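Local coordinates for protein Ral guanine nucleotide dissociation stimulator-like 2 (Mus musculus, PDB 4JGW) that probably acts as a guanine nucleotide exchange factor for small G proteins and as a putative effector of Ras or Rap or both, at residues A[210-215]-A[441-446]; A[201-206]-A[295-300]; A[98-103]-A[142-147]. All blocks are in the same frame, centred on the assembly; numbering follows the deposited sequence.

In the fold
From the N terminus, contact 3 closes first. It joins helix 89-101 to helix 138-151 within the N-terminal Ras-GEF (REM) region and brackets helix 108-128. The other two contacts lie in the catalytic Ras-GEF region, also called the CDC25-homology domain. Contact 2 ties the start of helix 203-219 to helix 284-303. Contact 1 ties the next turns of helix 203-219 to the loop that leads into helix 445-453. Along the chain contacts 1 and 2 cross, because their segments alternate. They touch where L210 packs on V297 and D446 on F201. Contact 3 stands apart, about 57 Å from contact 2, centre to centre, and on the opposite side of the chain's centre.

Contact 1 (A[210-215]-A[441-446]); sequences LTLLDA and LRPNSD
L212 reaches from helix 203-219 to the loop at 441-443 and touches it with both methyl branches. CD1 of L212 lies 3.7 Å from CB of L441 and 3.5 Å from the L441 backbone O. CD2 of L212 meets P443 instead, 3.7 Å from its CA and 3.9 Å from its CB. The L212 and L441 side chains lie alongside each other, pointing opposite ways. L441 sends its CD1 back to the helix, 4.0 Å from CG2 of T211. CG of L212 stands anti to the backbone N (chi1 -168°), which carries the fork out to the loop.

The next shell is polar. T211 turns its hydroxyl away from L441, to the backbone O of A207 and to N306. Q209, one turn before L212, accepts a hydrogen bond from the backbone N of N444. N444 is the N-cap of helix 445-453; its OD1 bonds I447 N and, weakly, D446 N.

The contact is a small apolar patch at the surface of the Ras-GEF region. With no direct hydrogen bond, it rests on van der Waals packing between the two segments; Q209, just before it on the helix, adds a polar tie to the loop.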
loop_
_atom_site.group_PDB
_atom_site.type_symbol
_atom_site.label_atom_id
_atom_site.label_comp_id
_atom_site.label_asym_id
_atom_site.label_seq_id
_atom_site.Cartn_x
_atom_site.Cartn_y
_atom_site.Cartn_z
ATOM N N LEU A 210 10.604 -9.825 13.595
ATOM C CA LEU A 210 10.237 -8.489 13.131
ATOM C C LEU A 210 9.508 -8.571 11.788
ATOM O O LEU A 210 8.547 -7.842 11.553
ATOM C CB LEU A 210 11.472 -7.583 13.015
ATOM C CG LEU A 210 12.189 -7.118 14.289
ATOM C CD1 LEU A 210 13.395 -6.271 13.927
ATOM C CD2 LEU A 210 11.260 -6.341 15.218
ATOM N N THR A 211 9.965 -9.479 10.926
ATOM C CA THR A 211 9.372 -9.685 9.605
ATOM C C THR A 211 7.962 -10.279 9.684
ATOM O O THR A 211 7.086 -9.896 8.909
ATOM C CB THR A 211 10.285 -10.542 8.701
ATOM O OG1 THR A 211 11.605 -9.989 8.702
ATOM C CG2 THR A 211 9.767 -10.568 7.269
ATOM N N LEU A 212 7.746 -11.194 10.630
ATOM C CA LEU A 212 6.418 -11.768 10.863
ATOM C C LEU A 212 5.387 -10.686 11.187
ATOM O O LEU A 212 4.278 -10.703 10.654
ATOM C CB LEU A 212 6.464 -12.808 11.987
ATOM C CG LEU A 212 5.243 -13.715 12.175
ATOM C CD1 LEU A 212 5.180 -14.795 11.097
ATOM C CD2 LEU A 212 5.263 -14.348 13.554
ATOM N N LEU A 213 5.762 -9.752 12.057
ATOM C CA LEU A 213 4.889 -8.642 12.428
ATOM C C LEU A 213 4.690 -7.664 11.267
ATOM O O LEU A 213 3.566 -7.229 11.006
ATOM C CB LEU A 213 5.432 -7.911 13.662
ATOM C CG LEU A 213 5.458 -8.656 15.003
ATOM C CD1 LEU A 213 6.413 -7.973 15.969
ATOM C CD2 LEU A 213 4.065 -8.776 15.618
ATOM N N ASP A 214 5.782 -7.333 10.576
ATOM C CA ASP A 214 5.738 -6.438 9.419
ATOM C C ASP A 214 4.931 -7.020 8.260
ATOM O O ASP A 214 4.168 -6.298 7.611
ATOM C CB ASP A 214 7.152 -6.098 8.934
ATOM C CG ASP A 214 7.910 -5.205 9.897
ATOM O OD1 ASP A 214 7.280 -4.384 10.601
ATOM O OD2 ASP A 214 9.151 -5.322 9.943
ATOM N N ALA A 215 5.106 -8.319 8.011
ATOM C CA ALA A 215 4.448 -9.001 6.892
ATOM C C ALA A 215 2.930 -9.011 7.018
ATOM O O ALA A 215 2.231 -8.664 6.065
ATOM C CB ALA A 215 4.982 -10.427 6.727
ATOM N N LEU A 441 7.152 -18.290 8.223
ATOM C CA LEU A 441 7.811 -17.955 9.484
ATOM C C LEU A 441 6.966 -18.344 10.690
ATOM O O LEU A 441 5.738 -18.237 10.659
ATOM C CB LEU A 441 8.151 -16.461 9.533
ATOM C CG LEU A 441 9.011 -15.865 8.410
ATOM C CD1 LEU A 441 8.930 -14.342 8.414
ATOM C CD2 LEU A 441 10.461 -16.334 8.497
ATOM N N ARG A 442 7.639 -18.782 11.751
ATOM C CA ARG A 442 6.979 -19.283 12.954
ATOM C C ARG A 442 7.078 -18.275 14.103
ATOM O O ARG A 442 8.154 -17.729 14.355
ATOM C CB ARG A 442 7.596 -20.619 13.385
ATOM C CG ARG A 442 7.869 -21.597 12.242
ATOM C CD ARG A 442 8.761 -22.747 12.694
ATOM N NE ARG A 442 9.454 -23.378 11.570
ATOM C CZ ARG A 442 10.267 -24.428 11.671
ATOM N NH1 ARG A 442 10.500 -24.992 12.852
ATOM N NH2 ARG A 442 10.847 -24.920 10.584
ATOM N N PRO A 443 5.954 -18.028 14.802
ATOM C CA PRO A 443 5.951 -17.126 15.956
ATOM C C PRO A 443 6.761 -17.654 17.144
ATOM O O PRO A 443 6.438 -18.703 17.707
ATOM C CB PRO A 443 4.463 -17.009 16.314
ATOM C CG PRO A 443 3.823 -18.205 15.717
ATOM C CD PRO A 443 4.600 -18.512 14.479
ATOM N N ASN A 444 7.816 -16.922 17.494
ATOM C CA ASN A 444 8.626 -17.191 18.677
ATOM C C ASN A 444 8.016 -16.451 19.863
ATOM O O ASN A 444 8.138 -15.229 19.963
ATOM C CB ASN A 444 10.072 -16.738 18.432
ATOM C CG ASN A 444 10.994 -17.004 19.616
ATOM O OD1 ASN A 444 10.712 -16.616 20.751
ATOM N ND2 ASN A 444 12.124 -17.645 19.341
ATOM N N SER A 445 7.367 -17.198 20.754
ATOM C CA SER A 445 6.613 -16.618 21.875
ATOM C C SER A 445 7.421 -15.657 22.753
ATOM O O SER A 445 6.902 -14.630 23.193
ATOM C CB SER A 445 5.976 -17.718 22.734
ATOM O OG SER A 445 6.959 -18.484 23.408
ATOM N N ASP A 446 8.686 -15.988 22.999
ATOM C CA ASP A 446 9.518 -15.198 23.912
ATOM C C ASP A 446 10.103 -13.916 23.307
ATOM O O ASP A 446 10.237 -12.914 24.009
ATOM C CB ASP A 446 10.605 -16.060 24.561
ATOM C CG ASP A 446 10.046 -16.983 25.634
ATOM O OD1 ASP A 446 9.501 -18.052 25.282
ATOM O OD2 ASP A 446 10.152 -16.637 26.831
#

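Contact 2 (A[201-206]-A[295-300])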
loop_
_atom_site.group_PDB
_atom_site.type_symbol
_atom_site.label_atom_id
_atom_site.label_comp_id
_atom_site.label_asym_id
_atom_site.label_seq_id
_atom_site.Cartn_x
_atom_site.Cartn_y
_atom_site.Cartn_z
ATOM N N PHE A 201 18.737 -12.743 22.321
ATOM C CA PHE A 201 18.221 -13.524 21.196
ATOM C C PHE A 201 19.182 -13.495 20.014
ATOM O O PHE A 201 19.976 -12.570 19.877
ATOM C CB PHE A 201 16.850 -13.004 20.760
ATOM C CG PHE A 201 15.861 -12.863 21.884
ATOM C CD1 PHE A 201 15.539 -11.605 22.384
ATOM C CD2 PHE A 201 15.251 -13.984 22.440
ATOM C CE1 PHE A 201 14.625 -11.463 23.422
ATOM C CE2 PHE A 201 14.332 -13.857 23.477
ATOM C CZ PHE A 201 14.019 -12.593 23.972
ATOM N N LEU A 202 19.108 -14.516 19.165
ATOM C CA LEU A 202 19.909 -14.555 17.946
ATOM C C LEU A 202 19.367 -13.559 16.920
ATOM O O LEU A 202 18.153 -13.356 16.825
ATOM C CB LEU A 202 19.958 -15.979 17.376
ATOM C CG LEU A 202 20.839 -16.985 18.131
ATOM C CD1 LEU A 202 20.439 -18.420 17.814
ATOM C CD2 LEU A 202 22.323 -16.766 17.841
ATOM N N ALA A 203 20.273 -12.939 16.168
ATOM C CA ALA A 203 19.929 -11.837 15.263
ATOM C C ALA A 203 18.993 -12.249 14.131
ATOM O O ALA A 203 18.065 -11.512 13.795
ATOM C CB ALA A 203 21.184 -11.196 14.705
ATOM N N ASP A 204 19.240 -13.420 13.549
ATOM C CA ASP A 204 18.376 -13.957 12.499
ATOM C C ASP A 204 16.965 -14.236 13.018
ATOM O O ASP A 204 15.987 -14.003 12.308
ATOM C CB ASP A 204 18.991 -15.206 11.846
ATOM C CG ASP A 204 19.377 -16.276 12.857
ATOM O OD1 ASP A 204 20.058 -15.949 13.856
ATOM O OD2 ASP A 204 19.013 -17.452 12.639
ATOM N N HIS A 205 16.866 -14.706 14.261
ATOM C CA HIS A 205 15.569 -14.949 14.896
ATOM C C HIS A 205 14.803 -13.650 15.130
ATOM O O HIS A 205 13.590 -13.591 14.921
ATOM C CB HIS A 205 15.728 -15.703 16.222
ATOM C CG HIS A 205 16.171 -17.125 16.068
ATOM N ND1 HIS A 205 16.795 -17.820 17.083
ATOM C CD2 HIS A 205 16.086 -17.983 15.023
ATOM C CE1 HIS A 205 17.071 -19.044 16.671
ATOM N NE2 HIS A 205 16.653 -19.168 15.425
ATOM N N LEU A 206 15.520 -12.617 15.567
ATOM C CA LEU A 206 14.935 -11.296 15.773
ATOM C C LEU A 206 14.387 -10.741 14.461
ATOM O O LEU A 206 13.255 -10.266 14.413
ATOM C CB LEU A 206 15.961 -10.337 16.386
ATOM C CG LEU A 206 16.368 -10.601 17.839
ATOM C CD1 LEU A 206 17.771 -10.072 18.125
ATOM C CD2 LEU A 206 15.353 -10.027 18.823
ATOM N N ILE A 295 22.870 -3.651 13.999
ATOM C CA ILE A 295 23.418 -3.662 12.642
ATOM C C ILE A 295 23.214 -5.040 12.007
ATOM O O ILE A 295 22.775 -5.145 10.858
ATOM C CB ILE A 295 24.927 -3.268 12.622
ATOM C CG1 ILE A 295 25.094 -1.764 12.865
ATOM C CG2 ILE A 295 25.583 -3.656 11.297
ATOM C CD1 ILE A 295 26.508 -1.338 13.241
ATOM N N ARG A 296 23.525 -6.085 12.772
ATOM C CA ARG A 296 23.381 -7.462 12.315
ATOM C C ARG A 296 21.911 -7.850 12.132
ATOM O O ARG A 296 21.574 -8.582 11.202
ATOM C CB ARG A 296 24.092 -8.420 13.280
ATOM C CG ARG A 296 23.942 -9.906 12.958
ATOM C CD ARG A 296 24.527 -10.291 11.600
ATOM N NE ARG A 296 25.969 -10.065 11.525
ATOM C CZ ARG A 296 26.889 -10.887 12.026
ATOM N NH1 ARG A 296 26.528 -11.999 12.656
ATOM N NH2 ARG A 296 28.172 -10.589 11.901
ATOM N N VAL A 297 21.049 -7.357 13.018
ATOM C CA VAL A 297 19.603 -7.563 12.894
ATOM C C VAL A 297 19.080 -6.921 11.605
ATOM O O VAL A 297 18.266 -7.517 10.894
ATOM C CB VAL A 297 18.833 -7.028 14.129
ATOM C CG1 VAL A 297 17.326 -6.985 13.868
ATOM C CG2 VAL A 297 19.129 -7.885 15.349
ATOM N N ALA A 298 19.563 -5.715 11.311
ATOM C CA ALA A 298 19.220 -5.015 10.075
ATOM C C ALA A 298 19.700 -5.797 8.861
ATOM O O ALA A 298 18.996 -5.883 7.857
ATOM C CB ALA A 298 19.809 -3.613 10.072
ATOM N N GLU A 299 20.895 -6.374 8.965
ATOM C CA GLU A 299 21.457 -7.203 7.902
ATOM C C GLU A 299 20.633 -8.477 7.669
ATOM O O GLU A 299 20.406 -8.872 6.523
ATOM C CB GLU A 299 22.931 -7.522 8.193
ATOM C CG GLU A 299 23.634 -8.425 7.176
ATOM C CD GLU A 299 23.832 -7.788 5.801
ATOM O OE1 GLU A 299 23.397 -6.637 5.569
ATOM O OE2 GLU A 299 24.426 -8.460 4.933
ATOM N N GLU A 300 20.172 -9.098 8.753
ATOM C CA GLU A 300 19.338 -10.303 8.657
ATOM C C GLU A 300 17.940 -10.000 8.111
ATOM O O GLU A 300 17.330 -10.846 7.450
ATOM C CB GLU A 300 19.244 -11.023 10.005
ATOM C CG GLU A 300 20.568 -11.586 10.528
ATOM C CD GLU A 300 21.021 -12.859 9.820
ATOM O OE1 GLU A 300 20.254 -13.420 9.004
ATOM O OE2 GLU A 300 22.156 -13.303 10.088
#
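A203 turns its methyl group toward helix 284-303 and is met there by two side chains. CB of A203 lies 3.5 Å from CG of R296 and 3.9 Å from CG2 of V297. The same V297 methyl touches CD1 of L206 at 3.8 Å, so this one methyl packs against both A203 and L206. The L206 side chain lies roughly perpendicular to that of V297. This is the tight, buried part. The small A203 lets the backbones come close, with CA of A203 4.9 Å from CA of V297.

The other side is looser and carries charge. E300 bends at chi2 (-76°) and lays its carboxylate along D204, with OE1 3.6 Å from CB of D204. The two acids do not pair: OD1 of D204 and OE2 of E300 stay 5.1 Å apart. The positive R296 guanidinium is about as near to E300 and would probably offset the repulsion. R296 lends its CG to the tight part; the residue as a whole is exposed.

The contact joins the first turn of helix 203-219 to helix 284-303 in the Ras-GEF region. L206 also packs on I447 and W450 of helix 445-453. Behind V297, I295 and A298 face helices 307-318 and 334-344.

Contact 3 (A[98-103]-A[142-147]); sequences DRLEAL and DRLESF
A salt-bridge network of D98, E101 and R143 borders an apolar helix packing in the N-terminal Ras-GEF (REM) region. R143 runs extended from CG to NE, and both acids approach its guanidinium from the same side. OD1 of D98 sits over that face, 2.7 Å from NH2 of R143. The carboxylate and guanidinium planes are 81° apart, so this is not a flat two-pronged pair. OE2 of E101 lies obliquely beside the arginine, 3.2 Å from CG and 3.4 Å from NE of R143, a looser salt bridge than that of D98. A water donates to OE2 of E101, at 2.6 Å from that OE2, and to the backbone O of R143, and so adds a second link.

Next to this network L100 packs on F147. CB of L100 lies over the ring face as a CH-pi contact, 3.8 Å from the F147 ring centroid and 15° off the normal. With chi1 at 156° the F147 ring swings away from its backbone N and turns a face to L100. CD1 of L100 also meets CD1 of L144 at 3.9 Å.

The contact joins the C-terminal end of helix 89-101 to helix 138-151. Helix 108-128 packs against both segments: L122 touches L144, L111 and T115 touch F147, and T114 touches L103.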
loop_
_atom_site.group_PDB
_atom_site.type_symbol
_atom_site.label_atom_id
_atom_site.label_comp_id
_atom_site.label_asym_id
_atom_site.label_seq_id
_atom_site.Cartn_x
_atom_site.Cartn_y
_atom_site.Cartn_z
ATOM N N ASP A 98 -28.584 3.625 -10.167
ATOM C CA ASP A 98 -29.222 4.639 -11.009
ATOM C C ASP A 98 -29.206 4.233 -12.479
ATOM O O ASP A 98 -30.244 4.242 -13.143
ATOM C CB ASP A 98 -28.528 5.996 -10.850
ATOM C CG ASP A 98 -28.985 6.755 -9.617
ATOM O OD1 ASP A 98 -29.862 6.253 -8.884
ATOM O OD2 ASP A 98 -28.458 7.865 -9.384
ATOM N N ARG A 99 -28.019 3.877 -12.970
ATOM C CA ARG A 99 -27.812 3.507 -14.370
ATOM C C ARG A 99 -28.644 2.292 -14.781
ATOM O O ARG A 99 -29.184 2.250 -15.888
ATOM C CB ARG A 99 -26.317 3.284 -14.650
ATOM C CG ARG A 99 -25.965 2.824 -16.068
ATOM C CD ARG A 99 -26.316 3.857 -17.131
ATOM N NE ARG A 99 -26.077 3.337 -18.478
ATOM C CZ ARG A 99 -26.443 3.945 -19.604
ATOM N NH1 ARG A 99 -27.076 5.113 -19.571
ATOM N NH2 ARG A 99 -26.171 3.380 -20.772
ATOM N N LEU A 100 -28.754 1.318 -13.880
ATOM C CA LEU A 100 -29.560 0.123 -14.125
ATOM C C LEU A 100 -31.057 0.437 -14.164
ATOM O O LEU A 100 -31.794 -0.138 -14.968
ATOM C CB LEU A 100 -29.267 -0.959 -13.077
ATOM C CG LEU A 100 -27.894 -1.642 -13.086
ATOM C CD1 LEU A 100 -27.695 -2.459 -11.816
ATOM C CD2 LEU A 100 -27.699 -2.517 -14.323
ATOM N N GLU A 101 -31.490 1.351 -13.296
ATOM C CA GLU A 101 -32.893 1.769 -13.219
ATOM C C GLU A 101 -33.347 2.544 -14.455
ATOM O O GLU A 101 -34.472 2.366 -14.922
ATOM C CB GLU A 101 -33.139 2.606 -11.961
ATOM C CG GLU A 101 -33.267 1.788 -10.686
ATOM C CD GLU A 101 -33.145 2.630 -9.426
ATOM O OE1 GLU A 101 -33.188 3.876 -9.517
ATOM O OE2 GLU A 101 -33.007 2.039 -8.336
ATOM N N ALA A 102 -32.468 3.395 -14.979
ATOM C CA ALA A 102 -32.752 4.162 -16.195
ATOM C C ALA A 102 -32.679 3.283 -17.446
ATOM O O ALA A 102 -32.786 3.775 -18.575
ATOM C CB ALA A 102 -31.796 5.340 -16.313
ATOM N N LEU A 103 -32.510 1.980 -17.231
ATOM C CA LEU A 103 -32.313 1.028 -18.313
ATOM C C LEU A 103 -33.341 -0.105 -18.257
ATOM O O LEU A 103 -33.236 -1.088 -18.994
ATOM C CB LEU A 103 -30.889 0.472 -18.250
ATOM C CG LEU A 103 -30.016 0.601 -19.501
ATOM C CD1 LEU A 103 -29.699 2.058 -19.811
ATOM C CD2 LEU A 103 -28.733 -0.172 -19.307
ATOM N N ASP A 142 -30.633 -2.824 -1.364
ATOM C CA ASP A 142 -32.070 -3.036 -1.574
ATOM C C ASP A 142 -32.497 -2.486 -2.933
ATOM O O ASP A 142 -33.356 -3.057 -3.602
ATOM C CB ASP A 142 -32.891 -2.368 -0.464
ATOM C CG ASP A 142 -32.514 -2.855 0.931
ATOM O OD1 ASP A 142 -31.994 -3.985 1.066
ATOM O OD2 ASP A 142 -32.747 -2.100 1.900
ATOM N N ARG A 143 -31.878 -1.375 -3.324
ATOM C CA ARG A 143 -32.083 -0.749 -4.625
ATOM C C ARG A 143 -31.656 -1.686 -5.759
ATOM O O ARG A 143 -32.272 -1.703 -6.826
ATOM C CB ARG A 143 -31.271 0.542 -4.689
ATOM C CG ARG A 143 -31.948 1.712 -5.368
ATOM C CD ARG A 143 -30.988 2.887 -5.427
ATOM N NE ARG A 143 -31.584 4.080 -6.015
ATOM C CZ ARG A 143 -30.935 5.225 -6.213
ATOM N NH1 ARG A 143 -29.655 5.341 -5.878
ATOM N NH2 ARG A 143 -31.567 6.259 -6.753
ATOM N N LEU A 144 -30.602 -2.465 -5.515
ATOM C CA LEU A 144 -30.077 -3.402 -6.506
ATOM C C LEU A 144 -30.914 -4.675 -6.625
ATOM O O LEU A 144 -31.294 -5.068 -7.730
ATOM C CB LEU A 144 -28.615 -3.755 -6.202
ATOM C CG LEU A 144 -27.941 -4.858 -7.032
ATOM C CD1 LEU A 144 -27.717 -4.423 -8.478
ATOM C CD2 LEU A 144 -26.629 -5.285 -6.394
ATOM N N GLU A 145 -31.195 -5.319 -5.491
ATOM C CA GLU A 145 -31.881 -6.614 -5.506
ATOM C C GLU A 145 -33.371 -6.516 -5.849
ATOM O O GLU A 145 -33.963 -7.485 -6.325
ATOM C CB GLU A 145 -31.630 -7.411 -4.213
ATOM C CG GLU A 145 -32.565 -7.125 -3.044
ATOM C CD GLU A 145 -32.397 -8.133 -1.913
ATOM O OE1 GLU A 145 -31.346 -8.107 -1.236
ATOM O OE2 GLU A 145 -33.320 -8.950 -1.701
ATOM N N SER A 146 -33.963 -5.342 -5.622
ATOM C CA SER A 146 -35.333 -5.076 -6.058
ATOM C C SER A 146 -35.383 -4.892 -7.572
ATOM O O SER A 146 -36.382 -5.223 -8.206
ATOM C CB SER A 146 -35.916 -3.849 -5.352
ATOM O OG SER A 146 -35.258 -2.660 -5.755
ATOM N N PHE A 147 -34.298 -4.362 -8.139
ATOM C CA PHE A 147 -34.162 -4.198 -9.587
ATOM C C PHE A 147 -34.057 -5.546 -10.297
ATOM O O PHE A 147 -34.623 -5.731 -11.378
ATOM C CB PHE A 147 -32.950 -3.313 -9.916
ATOM C CG PHE A 147 -32.389 -3.530 -11.298
ATOM C CD1 PHE A 147 -32.945 -2.887 -12.401
ATOM C CD2 PHE A 147 -31.303 -4.379 -11.497
ATOM C CE1 PHE A 147 -32.430 -3.091 -13.679
ATOM C CE2 PHE A 147 -30.784 -4.590 -12.772
ATOM C CZ PHE A 147 -31.348 -3.944 -13.863
HETATM O O HOH W 1 -34.224 -0.233 -7.876
#